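Local coordinates for iron-regulated outer membrane protein (Neisseria meningitidis, PDB 4B7O) that transports iron across the outer membrane as a TonB-dependent transporter and probably acts as a receptor for siderophore uptake, at residues Asp118-Asn123 and Ala166-Thr171; Glu225-Lys230 and Gly237-Pro242; Ala373-Leu378 and Ile452-Gly457; Gly524-Ala529 and Ala577-Val582. All blocks are in the same frame, centred on the assembly; numbering follows the deposited sequence.

Contact 1 of 4, residues Asp118-Asn123 and Ala166-Thr171; sequences DIKVDN and AIIAKT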
loop_
_atom_site.group_PDB
_atom_site.type_symbol
_atom_site.label_atom_id
_atom_site.label_comp_id
_atom_site.label_asym_id
_atom_site.label_seq_id
_atom_site.Cartn_x
_atom_site.Cartn_y
_atom_site.Cartn_z
ATOM N N ASP A 118 -3.230 -3.316 2.741
ATOM C CA ASP A 118 -1.857 -3.314 3.218
ATOM C C ASP A 118 -0.921 -3.093 2.069
ATOM O O ASP A 118 -1.333 -3.200 0.923
ATOM C CB ASP A 118 -1.559 -4.619 3.921
ATOM C CG ASP A 118 -2.425 -4.801 5.173
ATOM O OD1 ASP A 118 -2.680 -3.803 5.920
ATOM O OD2 ASP A 118 -2.901 -5.925 5.378
ATOM N N ILE A 119 0.327 -2.767 2.378
ATOM C CA ILE A 119 1.379 -2.761 1.414
ATOM C C ILE A 119 2.358 -3.712 1.981
ATOM O O ILE A 119 2.859 -3.479 3.059
ATOM C CB ILE A 119 2.099 -1.391 1.335
ATOM C CG1 ILE A 119 1.103 -0.286 0.985
ATOM C CG2 ILE A 119 3.217 -1.445 0.293
ATOM C CD1 ILE A 119 1.832 0.940 0.507
ATOM N N LYS A 120 2.642 -4.795 1.279
ATOM C CA LYS A 120 3.421 -5.839 1.893
ATOM C C LYS A 120 4.724 -5.842 1.186
ATOM O O LYS A 120 4.762 -5.895 -0.069
ATOM C CB LYS A 120 2.749 -7.201 1.706
ATOM C CG LYS A 120 1.297 -7.234 2.154
ATOM C CD LYS A 120 0.864 -8.701 2.325
ATOM C CE LYS A 120 -0.612 -8.781 2.671
ATOM N NZ LYS A 120 -1.063 -10.092 3.254
ATOM N N VAL A 121 5.809 -5.784 1.944
ATOM C CA VAL A 121 7.072 -5.924 1.272
ATOM C C VAL A 121 7.838 -7.002 1.929
ATOM O O VAL A 121 7.955 -7.000 3.142
ATOM C CB VAL A 121 7.867 -4.575 1.041
ATOM C CG1 VAL A 121 7.099 -3.345 1.528
ATOM C CG2 VAL A 121 9.322 -4.642 1.521
ATOM N N ASP A 122 8.336 -7.930 1.117
ATOM C CA ASP A 122 8.855 -9.212 1.583
ATOM C C ASP A 122 7.988 -9.934 2.624
ATOM O O ASP A 122 8.498 -10.640 3.502
ATOM C CB ASP A 122 10.273 -9.029 2.060
ATOM C CG ASP A 122 11.194 -8.628 0.937
ATOM O OD1 ASP A 122 11.029 -9.157 -0.191
ATOM O OD2 ASP A 122 12.090 -7.798 1.171
ATOM N N ASN A 123 6.673 -9.764 2.507
ATOM C CA ASN A 123 5.782 -10.406 3.433
ATOM C C ASN A 123 5.860 -9.871 4.887
ATOM O O ASN A 123 5.734 -10.628 5.834
ATOM C CB ASN A 123 6.002 -11.934 3.434
ATOM C CG ASN A 123 4.709 -12.686 3.751
ATOM O OD1 ASN A 123 3.623 -12.222 3.402
ATOM N ND2 ASN A 123 4.819 -13.826 4.428
ATOM N N ALA A 166 -4.057 -5.929 -1.142
ATOM C CA ALA A 166 -2.794 -5.551 -0.687
ATOM C C ALA A 166 -1.945 -5.215 -1.918
ATOM O O ALA A 166 -2.070 -5.876 -2.932
ATOM C CB ALA A 166 -2.207 -6.706 0.112
ATOM N N ILE A 167 -1.075 -4.210 -1.853
ATOM C CA ILE A 167 -0.002 -4.130 -2.812
ATOM C C ILE A 167 1.111 -5.029 -2.270
ATOM O O ILE A 167 1.404 -5.012 -1.088
ATOM C CB ILE A 167 0.493 -2.689 -2.907
ATOM C CG1 ILE A 167 -0.692 -1.721 -2.982
ATOM C CG2 ILE A 167 1.427 -2.508 -4.077
ATOM C CD1 ILE A 167 -1.228 -1.468 -4.366
ATOM N N ILE A 168 1.756 -5.810 -3.111
ATOM C CA ILE A 168 2.691 -6.813 -2.612
ATOM C C ILE A 168 3.967 -6.574 -3.326
ATOM O O ILE A 168 3.987 -6.566 -4.536
ATOM C CB ILE A 168 2.205 -8.213 -2.976
ATOM C CG1 ILE A 168 0.913 -8.515 -2.269
ATOM C CG2 ILE A 168 3.258 -9.295 -2.718
ATOM C CD1 ILE A 168 1.130 -9.467 -1.134
ATOM N N ALA A 169 5.044 -6.364 -2.604
ATOM C CA ALA A 169 6.285 -6.090 -3.302
ATOM C C ALA A 169 7.371 -7.025 -2.784
ATOM O O ALA A 169 7.292 -7.513 -1.667
ATOM C CB ALA A 169 6.662 -4.633 -3.127
ATOM N N LYS A 170 8.344 -7.352 -3.625
ATOM C CA LYS A 170 9.477 -8.112 -3.170
ATOM C C LYS A 170 10.687 -7.296 -3.500
ATOM O O LYS A 170 10.770 -6.708 -4.607
ATOM C CB LYS A 170 9.602 -9.468 -3.834
ATOM C CG LYS A 170 8.401 -10.377 -3.677
ATOM C CD LYS A 170 8.717 -11.664 -4.412
ATOM C CE LYS A 170 7.478 -12.419 -4.729
ATOM N NZ LYS A 170 7.259 -13.363 -3.597
ATOM N N THR A 171 11.636 -7.276 -2.562
ATOM C CA THR A 171 12.809 -6.454 -2.730
ATOM C C THR A 171 13.722 -7.117 -3.776
ATOM O O THR A 171 13.625 -8.311 -4.013
ATOM C CB THR A 171 13.519 -6.192 -1.375
ATOM O OG1 THR A 171 13.873 -7.447 -0.760
ATOM C CG2 THR A 171 12.602 -5.401 -0.442
HETATM O O HOH W 1 5.459 -9.143 0.066
#

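Contact 2 of 4, residues Glu225-Lys230 and Gly237-Pro242; sequences EYEAGK and GGKTVP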
loop_
_atom_site.group_PDB
_atom_site.type_symbol
_atom_site.label_atom_id
_atom_site.label_comp_id
_atom_site.label_asym_id
_atom_site.label_seq_id
_atom_site.Cartn_x
_atom_site.Cartn_y
_atom_site.Cartn_z
ATOM N N GLU A 225 9.860 21.402 -4.719
ATOM C CA GLU A 225 8.443 21.567 -4.649
ATOM C C GLU A 225 7.962 21.563 -6.066
ATOM O O GLU A 225 8.601 22.133 -6.944
ATOM C CB GLU A 225 8.095 22.849 -3.944
ATOM C CG GLU A 225 8.249 22.836 -2.431
ATOM C CD GLU A 225 7.864 24.201 -1.838
ATOM O OE1 GLU A 225 7.871 25.203 -2.614
ATOM O OE2 GLU A 225 7.521 24.284 -0.620
ATOM N N TYR A 226 6.889 20.834 -6.320
ATOM C CA TYR A 226 6.516 20.575 -7.693
ATOM C C TYR A 226 5.488 21.616 -8.061
ATOM O O TYR A 226 4.776 22.164 -7.208
ATOM C CB TYR A 226 5.990 19.110 -7.850
ATOM C CG TYR A 226 4.651 18.842 -7.125
ATOM C CD1 TYR A 226 3.446 19.191 -7.732
ATOM C CD2 TYR A 226 4.604 18.276 -5.841
ATOM C CE1 TYR A 226 2.224 18.969 -7.123
ATOM C CE2 TYR A 226 3.370 18.067 -5.193
ATOM C CZ TYR A 226 2.177 18.429 -5.853
ATOM O OH TYR A 226 0.928 18.293 -5.288
ATOM N N GLU A 227 5.375 21.909 -9.328
ATOM C CA GLU A 227 4.255 22.748 -9.679
ATOM C C GLU A 227 3.155 22.031 -10.443
ATOM O O GLU A 227 3.405 21.183 -11.288
ATOM C CB GLU A 227 4.689 24.031 -10.369
ATOM C CG GLU A 227 5.770 23.893 -11.400
ATOM C CD GLU A 227 5.986 25.220 -12.115
ATOM O OE1 GLU A 227 5.176 25.568 -13.014
ATOM O OE2 GLU A 227 6.947 25.931 -11.761
ATOM N N ALA A 228 1.941 22.432 -10.109
ATOM C CA ALA A 228 0.722 21.877 -10.591
ATOM C C ALA A 228 0.416 22.428 -11.952
ATOM O O ALA A 228 1.199 23.197 -12.496
ATOM C CB ALA A 228 -0.378 22.185 -9.591
ATOM N N GLY A 229 -0.695 21.991 -12.539
ATOM C CA GLY A 229 -1.025 22.340 -13.930
ATOM C C GLY A 229 -1.551 23.756 -14.179
ATOM O O GLY A 229 -1.854 24.522 -13.236
ATOM N N LYS A 230 -1.653 24.093 -15.460
ATOM C CA LYS A 230 -2.142 25.388 -15.893
ATOM C C LYS A 230 -3.276 25.830 -15.049
ATOM O O LYS A 230 -4.362 25.277 -15.145
ATOM C CB LYS A 230 -2.626 25.342 -17.331
ATOM C CG LYS A 230 -2.510 26.706 -18.013
ATOM C CD LYS A 230 -3.213 26.796 -19.381
ATOM C CE LYS A 230 -3.233 28.255 -19.876
ATOM N NZ LYS A 230 -3.498 28.443 -21.340
ATOM N N GLY A 237 0.582 33.064 -4.759
ATOM C CA GLY A 237 0.523 33.294 -6.186
ATOM C C GLY A 237 1.519 32.489 -7.002
ATOM O O GLY A 237 1.500 32.554 -8.237
ATOM N N GLY A 238 2.393 31.738 -6.354
ATOM C CA GLY A 238 3.265 30.818 -7.136
ATOM C C GLY A 238 2.533 29.608 -7.757
ATOM O O GLY A 238 1.331 29.367 -7.499
ATOM N N LYS A 239 3.267 28.862 -8.580
ATOM C CA LYS A 239 2.791 27.637 -9.234
ATOM C C LYS A 239 3.019 26.425 -8.353
ATOM O O LYS A 239 2.300 25.412 -8.455
ATOM C CB LYS A 239 3.561 27.398 -10.520
ATOM C CG LYS A 239 3.507 28.540 -11.513
ATOM C CD LYS A 239 4.802 28.652 -12.332
ATOM C CE LYS A 239 4.464 28.995 -13.771
ATOM N NZ LYS A 239 3.001 29.323 -13.807
ATOM N N THR A 240 4.045 26.498 -7.504
ATOM C CA THR A 240 4.462 25.317 -6.754
ATOM C C THR A 240 3.508 24.985 -5.608
ATOM O O THR A 240 2.821 25.843 -5.114
ATOM C CB THR A 240 5.875 25.469 -6.206
ATOM O OG1 THR A 240 5.868 26.545 -5.268
ATOM C CG2 THR A 240 6.885 25.758 -7.301
ATOM N N VAL A 241 3.483 23.725 -5.177
ATOM C CA VAL A 241 2.671 23.316 -4.053
ATOM C C VAL A 241 3.609 23.394 -2.835
ATOM O O VAL A 241 4.615 22.667 -2.743
ATOM C CB VAL A 241 2.136 21.875 -4.289
ATOM C CG1 VAL A 241 1.385 21.347 -3.076
ATOM C CG2 VAL A 241 1.265 21.812 -5.544
ATOM N N PRO A 242 3.317 24.292 -1.895
ATOM C CA PRO A 242 4.276 24.521 -0.786
ATOM C C PRO A 242 4.564 23.285 0.142
ATOM O O PRO A 242 3.640 22.516 0.488
ATOM C CB PRO A 242 3.634 25.656 -0.009
ATOM C CG PRO A 242 2.797 26.329 -1.022
ATOM C CD PRO A 242 2.232 25.263 -1.895
#

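Contact 3 of 4, residues Ala373-Leu378 and Ile452-Gly457; sequences AEQTLL and IHELDG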
loop_
_atom_site.group_PDB
_atom_site.type_symbol
_atom_site.label_atom_id
_atom_site.label_comp_id
_atom_site.label_asym_id
_atom_site.label_seq_id
_atom_site.Cartn_x
_atom_site.Cartn_y
_atom_site.Cartn_z
ATOM N N ALA A 373 -2.244 -36.079 -3.022
ATOM C CA ALA A 373 -2.402 -36.973 -4.164
ATOM C C ALA A 373 -1.760 -36.206 -5.285
ATOM O O ALA A 373 -1.343 -35.067 -5.074
ATOM C CB ALA A 373 -3.879 -37.239 -4.455
ATOM N N GLU A 374 -1.684 -36.793 -6.476
ATOM C CA GLU A 374 -0.831 -36.254 -7.535
ATOM C C GLU A 374 -1.142 -34.784 -7.904
ATOM O O GLU A 374 -0.298 -34.062 -8.495
ATOM C CB GLU A 374 -0.915 -37.163 -8.747
ATOM C CG GLU A 374 0.224 -36.984 -9.757
ATOM C CD GLU A 374 -0.282 -37.097 -11.200
ATOM O OE1 GLU A 374 -0.674 -38.221 -11.585
ATOM O OE2 GLU A 374 -0.319 -36.069 -11.944
ATOM N N GLN A 375 -2.351 -34.334 -7.541
ATOM C CA GLN A 375 -2.835 -32.997 -7.926
ATOM C C GLN A 375 -3.826 -32.481 -6.898
ATOM O O GLN A 375 -4.828 -31.841 -7.231
ATOM C CB GLN A 375 -3.459 -33.046 -9.338
ATOM C CG GLN A 375 -2.448 -32.702 -10.425
ATOM C CD GLN A 375 -3.006 -32.865 -11.821
ATOM O OE1 GLN A 375 -2.844 -31.997 -12.690
ATOM N NE2 GLN A 375 -3.693 -33.974 -12.044
ATOM N N THR A 376 -3.571 -32.817 -5.649
ATOM C CA THR A 376 -4.248 -32.186 -4.530
ATOM C C THR A 376 -3.201 -31.772 -3.463
ATOM O O THR A 376 -2.455 -32.611 -2.936
ATOM C CB THR A 376 -5.448 -33.033 -4.031
ATOM O OG1 THR A 376 -5.603 -32.922 -2.627
ATOM C CG2 THR A 376 -5.294 -34.463 -4.390
ATOM N N LEU A 377 -3.113 -30.467 -3.200
ATOM C CA LEU A 377 -2.117 -29.909 -2.287
ATOM C C LEU A 377 -2.885 -29.459 -1.073
ATOM O O LEU A 377 -4.031 -29.008 -1.196
ATOM C CB LEU A 377 -1.398 -28.725 -2.950
ATOM C CG LEU A 377 -0.182 -28.094 -2.245
ATOM C CD1 LEU A 377 1.023 -29.055 -2.197
ATOM C CD2 LEU A 377 0.232 -26.783 -2.906
ATOM N N LEU A 378 -2.287 -29.632 0.099
ATOM C CA LEU A 378 -2.879 -29.171 1.341
ATOM C C LEU A 378 -1.948 -28.077 1.879
ATOM O O LEU A 378 -0.712 -28.259 1.896
ATOM C CB LEU A 378 -2.907 -30.325 2.340
ATOM C CG LEU A 378 -3.698 -30.124 3.643
ATOM C CD1 LEU A 378 -5.056 -29.448 3.452
ATOM C CD2 LEU A 378 -3.916 -31.454 4.359
ATOM N N ILE A 452 -6.226 -27.666 -2.063
ATOM C CA ILE A 452 -6.311 -27.327 -3.436
ATOM C C ILE A 452 -6.304 -28.623 -4.183
ATOM O O ILE A 452 -5.333 -29.397 -4.080
ATOM C CB ILE A 452 -5.132 -26.426 -3.864
ATOM C CG1 ILE A 452 -5.203 -25.111 -3.083
ATOM C CG2 ILE A 452 -5.118 -26.136 -5.360
ATOM C CD1 ILE A 452 -3.856 -24.499 -2.933
ATOM N N HIS A 453 -7.391 -28.830 -4.936
ATOM C CA HIS A 453 -7.620 -30.044 -5.729
ATOM C C HIS A 453 -7.869 -29.740 -7.170
ATOM O O HIS A 453 -8.845 -29.037 -7.519
ATOM C CB HIS A 453 -8.808 -30.826 -5.153
ATOM C CG HIS A 453 -9.018 -32.169 -5.823
ATOM N ND1 HIS A 453 -7.989 -32.924 -6.288
ATOM C CD2 HIS A 453 -10.175 -32.864 -6.128
ATOM C CE1 HIS A 453 -8.470 -34.042 -6.837
ATOM N NE2 HIS A 453 -9.808 -34.001 -6.737
ATOM N N GLU A 454 -7.025 -30.279 -8.032
ATOM C CA GLU A 454 -7.162 -30.064 -9.443
ATOM C C GLU A 454 -7.446 -31.365 -10.246
ATOM O O GLU A 454 -6.766 -32.389 -10.030
ATOM C CB GLU A 454 -5.870 -29.436 -9.962
ATOM C CG GLU A 454 -5.976 -28.707 -11.308
ATOM C CD GLU A 454 -5.651 -29.600 -12.499
ATOM O OE1 GLU A 454 -4.799 -30.511 -12.295
ATOM O OE2 GLU A 454 -6.235 -29.423 -13.632
ATOM N N LEU A 455 -8.385 -31.297 -11.208
ATOM C CA LEU A 455 -8.608 -32.395 -12.181
ATOM C C LEU A 455 -9.004 -31.923 -13.574
ATOM O O LEU A 455 -10.065 -31.354 -13.734
ATOM C CB LEU A 455 -9.675 -33.383 -11.646
ATOM C CG LEU A 455 -9.892 -34.700 -12.453
ATOM C CD1 LEU A 455 -8.591 -35.486 -12.696
ATOM C CD2 LEU A 455 -10.956 -35.558 -11.768
ATOM N N ASP A 456 -8.151 -32.150 -14.579
ATOM C CA ASP A 456 -8.443 -31.765 -15.968
ATOM C C ASP A 456 -9.064 -30.398 -16.151
ATOM O O ASP A 456 -10.188 -30.267 -16.689
ATOM C CB ASP A 456 -9.336 -32.803 -16.685
ATOM C CG ASP A 456 -8.717 -34.189 -16.716
ATOM O OD1 ASP A 456 -7.619 -34.352 -17.317
ATOM O OD2 ASP A 456 -9.337 -35.114 -16.137
ATOM N N GLY A 457 -8.320 -29.379 -15.724
ATOM C CA GLY A 457 -8.674 -27.991 -15.935
ATOM C C GLY A 457 -9.613 -27.430 -14.908
ATOM O O GLY A 457 -9.985 -26.279 -15.011
#

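Contact 4 of 4, residues Gly524-Ala529 and Ala577-Val582; sequences GIISIA and AVREAV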
loop_
_atom_site.group_PDB
_atom_site.type_symbol
_atom_site.label_atom_id
_atom_site.label_comp_id
_atom_site.label_asym_id
_atom_site.label_seq_id
_atom_site.Cartn_x
_atom_site.Cartn_y
_atom_site.Cartn_z
ATOM N N GLY A 524 -6.635 13.275 24.861
ATOM C CA GLY A 524 -7.681 12.488 25.478
ATOM C C GLY A 524 -7.313 11.040 25.575
ATOM O O GLY A 524 -6.331 10.602 24.958
ATOM N N ILE A 525 -8.070 10.288 26.375
ATOM C CA ILE A 525 -7.779 8.878 26.484
ATOM C C ILE A 525 -8.497 8.237 25.327
ATOM O O ILE A 525 -9.559 8.736 24.899
ATOM C CB ILE A 525 -8.245 8.249 27.803
ATOM C CG1 ILE A 525 -7.645 8.987 28.994
ATOM C CG2 ILE A 525 -7.774 6.809 27.868
ATOM C CD1 ILE A 525 -6.133 9.177 28.903
ATOM N N ILE A 526 -7.876 7.184 24.791
ATOM C CA ILE A 526 -8.424 6.404 23.687
ATOM C C ILE A 526 -8.407 4.964 24.104
ATOM O O ILE A 526 -7.366 4.282 24.024
ATOM C CB ILE A 526 -7.567 6.475 22.418
ATOM C CG1 ILE A 526 -7.440 7.918 21.892
ATOM C CG2 ILE A 526 -8.118 5.482 21.401
ATOM C CD1 ILE A 526 -8.728 8.592 21.459
ATOM N N SER A 527 -9.575 4.499 24.528
ATOM C CA SER A 527 -9.740 3.126 24.971
ATOM C C SER A 527 -10.356 2.193 23.865
ATOM O O SER A 527 -10.496 2.559 22.687
ATOM C CB SER A 527 -10.572 3.129 26.265
ATOM O OG SER A 527 -10.369 1.923 27.000
ATOM N N ILE A 528 -10.735 0.990 24.259
ATOM C CA ILE A 528 -11.495 0.117 23.389
ATOM C C ILE A 528 -12.664 -0.436 24.203
ATOM O O ILE A 528 -12.474 -0.825 25.351
ATOM C CB ILE A 528 -10.609 -1.015 22.892
ATOM C CG1 ILE A 528 -11.362 -1.918 21.905
ATOM C CG2 ILE A 528 -10.013 -1.771 24.062
ATOM C CD1 ILE A 528 -10.448 -2.871 21.157
ATOM N N ALA A 529 -13.860 -0.449 23.615
ATOM C CA ALA A 529 -15.061 -0.922 24.300
ATOM C C ALA A 529 -15.005 -2.408 24.602
ATOM O O ALA A 529 -14.194 -3.135 24.031
ATOM C CB ALA A 529 -16.282 -0.573 23.498
ATOM N N ALA A 577 -12.194 13.530 27.825
ATOM C CA ALA A 577 -12.877 12.475 27.092
ATOM C C ALA A 577 -12.001 11.232 27.204
ATOM O O ALA A 577 -10.778 11.277 26.988
ATOM C CB ALA A 577 -13.124 12.887 25.628
ATOM N N VAL A 578 -12.619 10.147 27.644
ATOM C CA VAL A 578 -12.083 8.806 27.495
ATOM C C VAL A 578 -12.995 8.290 26.383
ATOM O O VAL A 578 -14.203 8.122 26.589
ATOM C CB VAL A 578 -12.251 7.978 28.808
ATOM C CG1 VAL A 578 -11.992 6.475 28.620
ATOM C CG2 VAL A 578 -11.343 8.519 29.917
ATOM N N ARG A 579 -12.451 8.074 25.193
ATOM C CA ARG A 579 -13.273 7.554 24.124
ATOM C C ARG A 579 -12.880 6.132 23.907
ATOM O O ARG A 579 -11.804 5.777 24.355
ATOM C CB ARG A 579 -13.103 8.397 22.895
ATOM C CG ARG A 579 -14.022 9.602 22.998
ATOM C CD ARG A 579 -13.687 10.595 21.918
ATOM N NE ARG A 579 -12.272 10.487 21.558
ATOM C CZ ARG A 579 -11.713 11.173 20.562
ATOM N NH1 ARG A 579 -12.476 12.009 19.847
ATOM N NH2 ARG A 579 -10.407 11.020 20.281
ATOM N N GLU A 580 -13.726 5.295 23.277
ATOM C CA GLU A 580 -13.304 3.908 23.038
ATOM C C GLU A 580 -13.610 3.363 21.634
ATOM O O GLU A 580 -14.588 3.770 21.000
ATOM C CB GLU A 580 -13.794 2.978 24.156
ATOM C CG GLU A 580 -15.059 3.474 24.849
ATOM C CD GLU A 580 -15.814 2.360 25.533
ATOM O OE1 GLU A 580 -15.183 1.382 25.988
ATOM O OE2 GLU A 580 -17.049 2.449 25.606
ATOM N N ALA A 581 -12.743 2.488 21.129
ATOM C CA ALA A 581 -12.964 1.853 19.823
ATOM C C ALA A 581 -14.230 1.004 19.917
ATOM O O ALA A 581 -14.426 0.309 20.893
ATOM C CB ALA A 581 -11.771 0.997 19.420
ATOM N N VAL A 582 -15.095 1.111 18.922
ATOM C CA VAL A 582 -16.326 0.332 18.834
ATOM C C VAL A 582 -16.570 -0.092 17.415
ATOM O O VAL A 582 -16.136 0.584 16.482
ATOM C CB VAL A 582 -17.584 1.158 19.186
ATOM C CG1 VAL A 582 -17.820 1.112 20.671
ATOM C CG2 VAL A 582 -17.530 2.586 18.644
#

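Contact 1 of 4, residues Asp118-Asn123 and Ala166-Thr171
K120 lies beside I168, both side chains pointing the same way from adjoining parallel strands of the plug domain. The axes of strands 118-121 and 166-171 run 13° apart, and D118, I119, K120 and V121 pair in step with A166, I167, I168 and A169. Along K120, CB sits 3.8 Å from I167 O. CG and CB both stay near I168 CD1, and CD touches that methyl most closely, at 3.6 Å. CE then reaches back over A166 CB at 3.7 Å. The side chain also touches Y125, beyond the two segments. This run follows from a chain extended beyond CG, with CG beside the backbone N (chi1 -53°). Four backbone bonds hold the pairing, among them A169 N to K120 O at 2.6 Å.

Past the strand end, the D122 carboxylate grips T171 twice. T171 OG1 donates to the syn lone pair of D122 OD2 at 2.7 Å, while T171 N reaches D122 OD1 at 3.1 Å, 32° out of the carboxylate plane. A water accepts from N123 N and donates to A169 O, at 2.8 and 3.0 Å.

In the sheet, strand 166-171 lies between edge strand 118-121 and the antiparallel strand 144-150. The barrel wall closes in beyond: D118 forms a salt bridge with R509, T171 OG1 also bonds K254, and V121 and T171 touch M271 on strand 264-276.

Contact 2 of 4, residues Glu225-Lys230 and Gly237-Pro242
Y226 and V241 form the compact part of the contact beside a single beta bridge, E227 with T240, inside the loop that joins barrel strands 212-223 and 246-259. Neither segment is a regular strand: the touching parts run 135° apart, and the pairing is confined to E227 and T240, whose CA atoms are 3.9 Å from each other.

On the buried side, V241 N donates to Y226 O at 2.9 Å. The same valine stands over one face of the Y226 ring, its CB 4.1 Å from the centroid in a CH-pi contact offset toward the rim. Its CG2 presses nearer still, 3.4 Å from Y226 CE1. The tyrosine CB points away from the other segment, yet CG set between the backbone N and the carbonyl carbon (chi1 67°) swings the ring back over the valine. A bond from Y226 OH to P731 O fixes the far end of the ring.

E225 extends along the partly exposed flank to P242, where its OE2 lies 3.2 Å from P242 C and accepts a bond from Y243 N.

The other side is looser. A228 N to K239 O is a weak bond, stretched to 3.4 Å. Next to it E227 and the exposed K239 run side by side, joined mainly by the aliphatic part of the lysine: E227 OE1 is 3.2 Å from K239 CD, whereas K239 NZ remains 4.4 Å from that oxygen, beyond a salt bridge.

Contact 3 of 4, residues Ala373-Leu378 and Ile452-Gly457
T376 and L377 pair antiparallel with H453 and I452, the axes of strands 376-378 and 452-455 lying 4.6 Å and 174° apart. These are the ends of two neighbouring strands of the transmembrane beta-barrel.

L377 and I452 make the hydrogen-bonded pair, L377 N giving to I452 O at 2.6 Å and I452 N to L377 O at 2.7 Å. Their side chains share one face of the sheet, with I452 also touching T459 and T461 on the next strand. T376 and H453 form the non-hydrogen-bonded pair on the other face. There T376 CB comes 3.4 Å from H453 ND1, the two side chains slanting across each other.

Q375 O ends the ladder with two donors. E454 N meets it at 2.8 Å with a nearly straight N-H, and H453 ND1, its ring edge turned to that oxygen, adds a weak bond at 3.5 Å. The imidazole is brought there by CG lying anti to the backbone N (chi1 -174°).

Q375 and E454 run side by side at the exposed margin. The bend of E454 at chi2 (-92°) carries its carboxylate along the strand end, where E454 OE2 accepts G457 N at 3.0 Å.

Contact 4 of 4, residues Gly524-Ala529 and Ala577-Val582
I525 packs its CB against V578 CG2 at 3.8 Å where a short strand, 525-528, lies parallel to the start of strand 578-600, at residues 578-582. A parallel pairing is a departure here, for neighbouring wall strands of this beta-barrel are antiparallel; 525-528 belongs to the connection following strand 498-509. The axes come within 3.9 Å and diverge by 34°, a marked twist. Five backbone bonds in the parallel pattern join the strands: I525 N to A577 O, R579 N to I525 O, S527 N to R579 O, A581 N to S527 O and A529 N to A581 O.

The relief differs on the two faces. On one, the branched pair I525 and V578 stand abreast as a ridge, and beyond them the smaller S527 settles its CB at 3.9 Å from E580 CB. Both polar ends have partners outside the two segments: S527 OG bonds D475 and E580 OE2 bonds Q570.

On the opposite face, I528 CG1 rests on the small bump of A581 CB at 3.9 Å. I526 is the long knob: its CD1 meets the guanidinium of R579 at the edge, in plane, 3.2 Å from NH2. The arginine bends at chi3 (-28°) to lie beside the isoleucine; NH2 keeps a weak bond to Y514 OH, while the buried NE has no partner in the model.

At the far end the methyl of A529 sits against A581 and V582, its CB 3.3 Å from A581 O and 3.6 Å from V582 CG1.

In the fold
Contact 1 is the buried one, lying in the plug with its centre about 8 Å from the centre of the chain, whereas the other three belong to the barrel and its loops. Contact 3 lies at the surface and joins two wall strands in ordinary antiparallel fashion. Contacts 2 and 3 sit on opposite sides of the chain's centre, their centres about 57 Å apart; the strand order is consistent with a periplasmic end for contact 3 and an extracellular one for contacts 2 and 4. Contacts 1 and 4 share parallel pairing, but a carboxylate clamp closes the first, and the second ends on a backbone bond and the small A529 methyl against V582. Contact 2, partly buried, has one bridge and centres on the Y226 ring over V241.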